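Local coordinates for possible substrate binding protein of ABC transporter system (Rhodopseudomonas palustris, PDB 3N0X) that probably binds a branched-chain amino acid or a related small ligand for uptake by an ABC transporter, at residues Gly123-Gln128 and Asp332-Gln337; Val327-Asp332 and Met366-Lys371. One frame throughout, in Å; residues are numbered along the deposited sequence.

Contact 1. Residues Gly123-Gln128 and Asp332-Gln337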
loop_
_atom_site.group_PDB
_atom_site.type_symbol
_atom_site.label_atom_id
_atom_site.label_comp_id
_atom_site.label_asym_id
_atom_site.label_seq_id
_atom_site.Cartn_x
_atom_site.Cartn_y
_atom_site.Cartn_z
ATOM N N GLY A 123 -0.225 6.585 0.049
ATOM C CA GLY A 123 -0.032 5.155 0.232
ATOM C C GLY A 123 -1.370 4.492 0.486
ATOM O O GLY A 123 -2.308 5.119 0.997
ATOM N N ARG A 124 -1.522 3.240 0.077
ATOM C CA ARG A 124 -2.732 2.527 0.490
ATOM C C ARG A 124 -2.615 2.208 1.975
ATOM O O ARG A 124 -1.533 2.077 2.520
ATOM C CB ARG A 124 -3.029 1.283 -0.354
ATOM C CG ARG A 124 -2.447 -0.033 0.117
ATOM C CD ARG A 124 -0.926 -0.054 0.089
ATOM N NE ARG A 124 -0.394 -1.354 0.462
ATOM C CZ ARG A 124 0.878 -1.646 0.714
ATOM N NH1 ARG A 124 1.865 -0.753 0.547
ATOM N NH2 ARG A 124 1.185 -2.878 1.133
ATOM N N ASN A 125 -3.750 2.079 2.630
ATOM C CA ASN A 125 -3.764 1.641 4.016
ATOM C C ASN A 125 -4.049 0.147 4.125
ATOM O O ASN A 125 -4.435 -0.505 3.150
ATOM C CB ASN A 125 -4.687 2.505 4.913
ATOM C CG ASN A 125 -6.146 2.411 4.577
ATOM O OD1 ASN A 125 -6.667 1.343 4.258
ATOM N ND2 ASN A 125 -6.848 3.547 4.656
ATOM N N SER A 126 -3.786 -0.420 5.314
ATOM C CA SER A 126 -3.929 -1.866 5.506
ATOM C C SER A 126 -5.379 -2.332 5.310
ATOM O O SER A 126 -5.619 -3.441 4.843
ATOM C CB SER A 126 -3.391 -2.262 6.873
ATOM O OG SER A 126 -1.983 -2.133 6.887
ATOM N N SER A 127 -6.343 -1.482 5.631
ATOM C CA SER A 127 -7.747 -1.792 5.298
ATOM C C SER A 127 -7.983 -1.932 3.795
ATOM O O SER A 127 -8.704 -2.857 3.373
ATOM C CB SER A 127 -8.740 -0.807 5.921
ATOM O OG SER A 127 -8.849 -1.065 7.316
ATOM N N GLN A 128 -7.399 -1.050 2.972
ATOM C CA GLN A 128 -7.489 -1.200 1.518
ATOM C C GLN A 128 -6.910 -2.558 1.066
ATOM O O GLN A 128 -7.507 -3.244 0.223
ATOM C CB GLN A 128 -6.849 -0.023 0.792
ATOM C CG GLN A 128 -7.774 1.254 0.816
ATOM C CD GLN A 128 -7.018 2.502 0.368
ATOM O OE1 GLN A 128 -5.929 2.785 0.877
ATOM N NE2 GLN A 128 -7.597 3.247 -0.546
ATOM N N ASP A 332 -11.330 11.993 5.511
ATOM C CA ASP A 332 -10.127 11.442 6.194
ATOM C C ASP A 332 -8.819 11.595 5.434
ATOM O O ASP A 332 -7.759 11.137 5.899
ATOM C CB ASP A 332 -10.334 9.958 6.594
ATOM C CG ASP A 332 -10.503 9.030 5.417
ATOM O OD1 ASP A 332 -10.575 9.523 4.270
ATOM O OD2 ASP A 332 -10.562 7.784 5.662
ATOM N N HIS A 333 -8.909 12.291 4.303
ATOM C CA HIS A 333 -7.740 12.608 3.473
ATOM C C HIS A 333 -6.969 11.391 2.965
ATOM O O HIS A 333 -5.814 11.516 2.587
ATOM C CB HIS A 333 -6.760 13.502 4.237
ATOM C CG HIS A 333 -7.319 14.824 4.661
ATOM N ND1 HIS A 333 -6.579 15.709 5.420
ATOM C CD2 HIS A 333 -8.508 15.423 4.413
ATOM C CE1 HIS A 333 -7.292 16.811 5.611
ATOM N NE2 HIS A 333 -8.474 16.658 5.032
ATOM N N GLN A 334 -7.611 10.229 2.937
ATOM C CA GLN A 334 -7.005 8.998 2.398
ATOM C C GLN A 334 -7.219 8.961 0.891
ATOM O O GLN A 334 -8.325 9.220 0.404
ATOM C CB GLN A 334 -7.679 7.776 3.002
ATOM C CG GLN A 334 -7.255 6.450 2.387
ATOM C CD GLN A 334 -5.767 6.126 2.603
ATOM O OE1 GLN A 334 -5.284 6.188 3.725
ATOM N NE2 GLN A 334 -5.030 5.808 1.514
ATOM N N ALA A 335 -6.154 8.677 0.149
ATOM C CA ALA A 335 -6.290 8.462 -1.287
ATOM C C ALA A 335 -7.048 7.163 -1.544
ATOM O O ALA A 335 -6.527 6.079 -1.317
ATOM C CB ALA A 335 -4.918 8.420 -1.988
ATOM N N LEU A 336 -8.234 7.302 -2.119
ATOM C CA LEU A 336 -8.923 6.172 -2.707
ATOM C C LEU A 336 -8.233 5.864 -4.043
ATOM O O LEU A 336 -7.759 6.755 -4.723
ATOM C CB LEU A 336 -10.376 6.489 -2.902
ATOM C CG LEU A 336 -11.103 6.845 -1.589
ATOM C CD1 LEU A 336 -12.593 7.017 -1.929
ATOM C CD2 LEU A 336 -10.865 5.810 -0.462
ATOM N N GLN A 337 -8.165 4.588 -4.384
ATOM C CA GLN A 337 -7.363 4.143 -5.509
ATOM C C GLN A 337 -7.807 2.752 -5.920
ATOM O O GLN A 337 -8.386 2.003 -5.139
ATOM C CB GLN A 337 -5.877 4.160 -5.115
ATOM C CG GLN A 337 -5.526 3.297 -3.864
ATOM C CD GLN A 337 -4.152 3.577 -3.369
ATOM O OE1 GLN A 337 -3.186 2.975 -3.857
ATOM N NE2 GLN A 337 -4.032 4.537 -2.427
HETATM O O HOH W 1 -9.563 2.601 -2.557
#
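Gln334 sends CG anti to its own backbone nitrogen (chi1 173°) and then bends at chi2, which turns its amide toward Gly123, Asn125 and Gln128. Gln128 comes from the opposite direction, its chain extended beyond CG. The contact is a buried cluster of amides. Gln334 NE2 gives a hydrogen bond of 2.9 Å to Gly123 O. This bond lies in the amide plane of Gln334 and in the carbonyl plane of Gly123. The same NE2 also reaches Ala335 O, above the carbonyl plane, so both bonds fix how the amide is turned. Gln334 OE1 takes a weak bond of 3.2 Å from Asn125 ND2, the two amide planes standing 69° apart, and is also bonded by Arg121.

Gln128 NE2 donates to Ala335 O at 3.1 Å, and the bond is nearly straight at 168°. Gln337 NE2 also donates to Ala335 O, at 3.1 Å, while Gln337 OE1 is bonded by Lys323. Ala335 O is thus gripped by three side-chain amides. Water 1 joins Gln128 NE2 to Gln337 N.

Asn125 and Gln128 form a capping box at the start of helix 126-137. Gln128 N donates to Asn125 OD1 at 2.8 Å, and Asn125 N donates to Gln128 OE1 at 2.9 Å. Gln128 therefore serves both cap and strand.

Residues 123-128 cross from strand 119-121 of one lobe to helix 126-137 of the other, consistent with the hinge region of a periplasmic binding protein. The contact joins this helix start to strand 335-345, with strand 324-328 beside the latter and helix 152-165 against Ser126 and Ser127.

Contact 2. Residues Val327-Asp332 and Met366-Lys371; sequences VFRKED and MNIPIK
This is a side-chain-to-backbone contact, partly buried, between the turn after strand 324-328 and the loop that follows strand 359-361. Arg329 carries it. Its NH1 donates to Ile368 O at 2.8 Å, close to the guanidinium plane. Arg329 NH2 adds two weak bonds, to Ile368 O and to Pro369 O, both 3.2 Å long.

Asp332 holds the guanidinium side-on. Arg329 NE meets Asp332 OD1 at 2.9 Å, from above the carboxylate plane. Arg329 NH2 meets Asp332 OD2 at 2.8 Å, on the syn side, in a salt bridge. The bend at chi3 (64°) turns the guanidinium out of the line of its chain, which sets its edge toward Asp332 OD1 and Ile368 O. These bonds leave its rotation little freedom.

Ile370 lies over one face of the guanidinium, with CG1 3.5 Å from Arg329 CZ. CG2 and CD1 of the same isoleucine come near Glu331 CB. Water 2 donates a hydrogen bond to Asp332 OD2 and accepts one from Lys371 N, which makes a second link to the loop.

With an alanine in place of Arg329, the Asp332 carboxylate is likely to lose its charged mate, and the carbonyls of Ile368 and Pro369 the donors that hold the loop.

Ile368 and Pro369 also touch Ile131 of helix 126-137. The side-on arginine-aspartate salt bridge thus ties down a partly buried C-terminal segment. In this periplasmic binding protein fold, that segment lies against helix 126-137 and the sheet hairpin of strands 324-328 and 335-345.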
loop_
_atom_site.group_PDB
_atom_site.type_symbol
_atom_site.label_atom_id
_atom_site.label_comp_id
_atom_site.label_asym_id
_atom_site.label_seq_id
_atom_site.Cartn_x
_atom_site.Cartn_y
_atom_site.Cartn_z
ATOM N N VAL A 327 -8.056 9.740 -5.591
ATOM C CA VAL A 327 -8.774 10.895 -5.071
ATOM C C VAL A 327 -8.571 10.965 -3.560
ATOM O O VAL A 327 -8.742 9.981 -2.839
ATOM C CB VAL A 327 -10.284 10.929 -5.503
ATOM C CG1 VAL A 327 -11.075 9.673 -5.032
ATOM C CG2 VAL A 327 -10.955 12.217 -5.027
ATOM N N PHE A 328 -8.188 12.143 -3.071
ATOM C CA PHE A 328 -8.109 12.336 -1.614
ATOM C C PHE A 328 -9.520 12.521 -1.082
ATOM O O PHE A 328 -10.184 13.507 -1.360
ATOM C CB PHE A 328 -7.310 13.553 -1.207
ATOM C CG PHE A 328 -5.818 13.429 -1.398
ATOM C CD1 PHE A 328 -5.064 12.397 -0.826
ATOM C CD2 PHE A 328 -5.142 14.402 -2.110
ATOM C CE1 PHE A 328 -3.722 12.338 -0.979
ATOM C CE2 PHE A 328 -3.750 14.356 -2.245
ATOM C CZ PHE A 328 -3.034 13.334 -1.694
ATOM N N ARG A 329 -9.975 11.577 -0.283
ATOM C CA ARG A 329 -11.314 11.664 0.285
ATOM C C ARG A 329 -11.361 12.847 1.224
ATOM O O ARG A 329 -10.452 13.023 2.025
ATOM C CB ARG A 329 -11.609 10.355 1.011
ATOM C CG ARG A 329 -12.990 10.310 1.677
ATOM C CD ARG A 329 -13.437 8.899 1.832
ATOM N NE ARG A 329 -12.583 8.106 2.729
ATOM C CZ ARG A 329 -12.822 6.836 2.995
ATOM N NH1 ARG A 329 -13.849 6.223 2.396
ATOM N NH2 ARG A 329 -12.074 6.195 3.858
ATOM N N LYS A 330 -12.407 13.675 1.133
ATOM C CA LYS A 330 -12.533 14.854 1.986
ATOM C C LYS A 330 -12.504 14.532 3.493
ATOM O O LYS A 330 -11.864 15.258 4.289
ATOM C CB LYS A 330 -13.824 15.603 1.622
ATOM C CG LYS A 330 -14.183 16.800 2.520
ATOM N N GLU A 331 -13.173 13.479 3.908
ATOM C CA GLU A 331 -13.396 13.232 5.336
ATOM C C GLU A 331 -12.119 12.897 6.084
ATOM O O GLU A 331 -11.862 13.440 7.152
ATOM C CB GLU A 331 -14.378 12.077 5.559
ATOM C CG GLU A 331 -15.787 12.326 5.035
ATOM C CD GLU A 331 -16.034 11.805 3.617
ATOM O OE1 GLU A 331 -15.272 12.119 2.669
ATOM O OE2 GLU A 331 -17.048 11.094 3.442
ATOM N N ASP A 332 -11.330 11.993 5.511
ATOM C CA ASP A 332 -10.127 11.442 6.194
ATOM C C ASP A 332 -8.819 11.595 5.434
ATOM O O ASP A 332 -7.759 11.137 5.899
ATOM C CB ASP A 332 -10.334 9.958 6.594
ATOM C CG ASP A 332 -10.503 9.030 5.417
ATOM O OD1 ASP A 332 -10.575 9.523 4.270
ATOM O OD2 ASP A 332 -10.562 7.784 5.662
HETATM N N MSE A 366 -14.989 -0.816 -3.808
HETATM C CA MSE A 366 -14.538 -1.092 -2.439
HETATM C C MSE A 366 -15.041 0.007 -1.530
HETATM O O MSE A 366 -14.868 1.173 -1.845
HETATM C CB MSE A 366 -13.017 -1.150 -2.350
HETATM C CG MSE A 366 -12.350 -2.262 -3.179
HETATM SE SE MSE A 366 -10.499 -2.024 -3.405
HETATM C CE MSE A 366 -10.598 -0.530 -4.633
ATOM N N ASN A 367 -15.688 -0.363 -0.438
ATOM C CA ASN A 367 -16.107 0.594 0.594
ATOM C C ASN A 367 -15.028 0.667 1.684
ATOM O O ASN A 367 -14.881 -0.256 2.505
ATOM C CB ASN A 367 -17.433 0.171 1.234
ATOM C CG ASN A 367 -17.876 1.136 2.312
ATOM O OD1 ASN A 367 -17.726 2.337 2.166
ATOM N ND2 ASN A 367 -18.422 0.612 3.397
ATOM N N ILE A 368 -14.257 1.750 1.703
ATOM C CA ILE A 368 -13.155 1.868 2.679
ATOM C C ILE A 368 -13.737 2.646 3.883
ATOM O O ILE A 368 -14.182 3.808 3.738
ATOM C CB ILE A 368 -11.934 2.602 2.099
ATOM C CG1 ILE A 368 -11.543 1.992 0.751
ATOM C CG2 ILE A 368 -10.798 2.616 3.108
ATOM C CD1 ILE A 368 -11.233 0.523 0.760
ATOM N N PRO A 369 -13.747 2.015 5.075
ATOM C CA PRO A 369 -14.351 2.688 6.237
ATOM C C PRO A 369 -13.687 4.029 6.582
ATOM O O PRO A 369 -12.482 4.214 6.344
ATOM C CB PRO A 369 -14.132 1.686 7.387
ATOM C CG PRO A 369 -12.951 0.884 6.993
ATOM C CD PRO A 369 -12.899 0.874 5.470
ATOM N N ILE A 370 -14.484 4.947 7.133
ATOM C CA ILE A 370 -14.026 6.245 7.631
ATOM C C ILE A 370 -13.935 6.081 9.156
ATOM O O ILE A 370 -14.927 5.762 9.823
ATOM C CB ILE A 370 -14.994 7.351 7.203
ATOM C CG1 ILE A 370 -14.955 7.493 5.666
ATOM C CG2 ILE A 370 -14.640 8.713 7.896
ATOM C CD1 ILE A 370 -16.075 8.300 5.020
ATOM N N LYS A 371 -12.743 6.252 9.702
ATOM C CA LYS A 371 -12.450 5.933 11.102
ATOM C C LYS A 371 -11.828 7.086 11.865
ATOM O O LYS A 371 -11.318 6.877 12.968
ATOM C CB LYS A 371 -11.465 4.763 11.143
ATOM C CG LYS A 371 -11.963 3.504 10.414
HETATM O O HOH W 2 -10.421 6.814 8.165
#

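In the fold
Contacts 1 and 2 touch directly, their centres about 7 Å apart, and they share Asp332. Neighbouring strands 324-328 and 335-345 of one antiparallel sheet join them. Leu336 N lies 2.8 Å from Val327 O, and Gln334 O lies 3.0 Å from Arg329 N; both are probable hydrogen bonds. Gln128 CG packs on Ile368 CD1 at 3.5 Å, so the start of helix 126-137 meets the strand in contact 1 and the C-terminal loop in contact 2. Contact 1 is the deeper, its centre about 8 Å from the chain centre against about 15 Å. A bound glycerol, probably from crystallisation, is hydrogen-bonded to Arg124 of contact 1; it may mark a pocket.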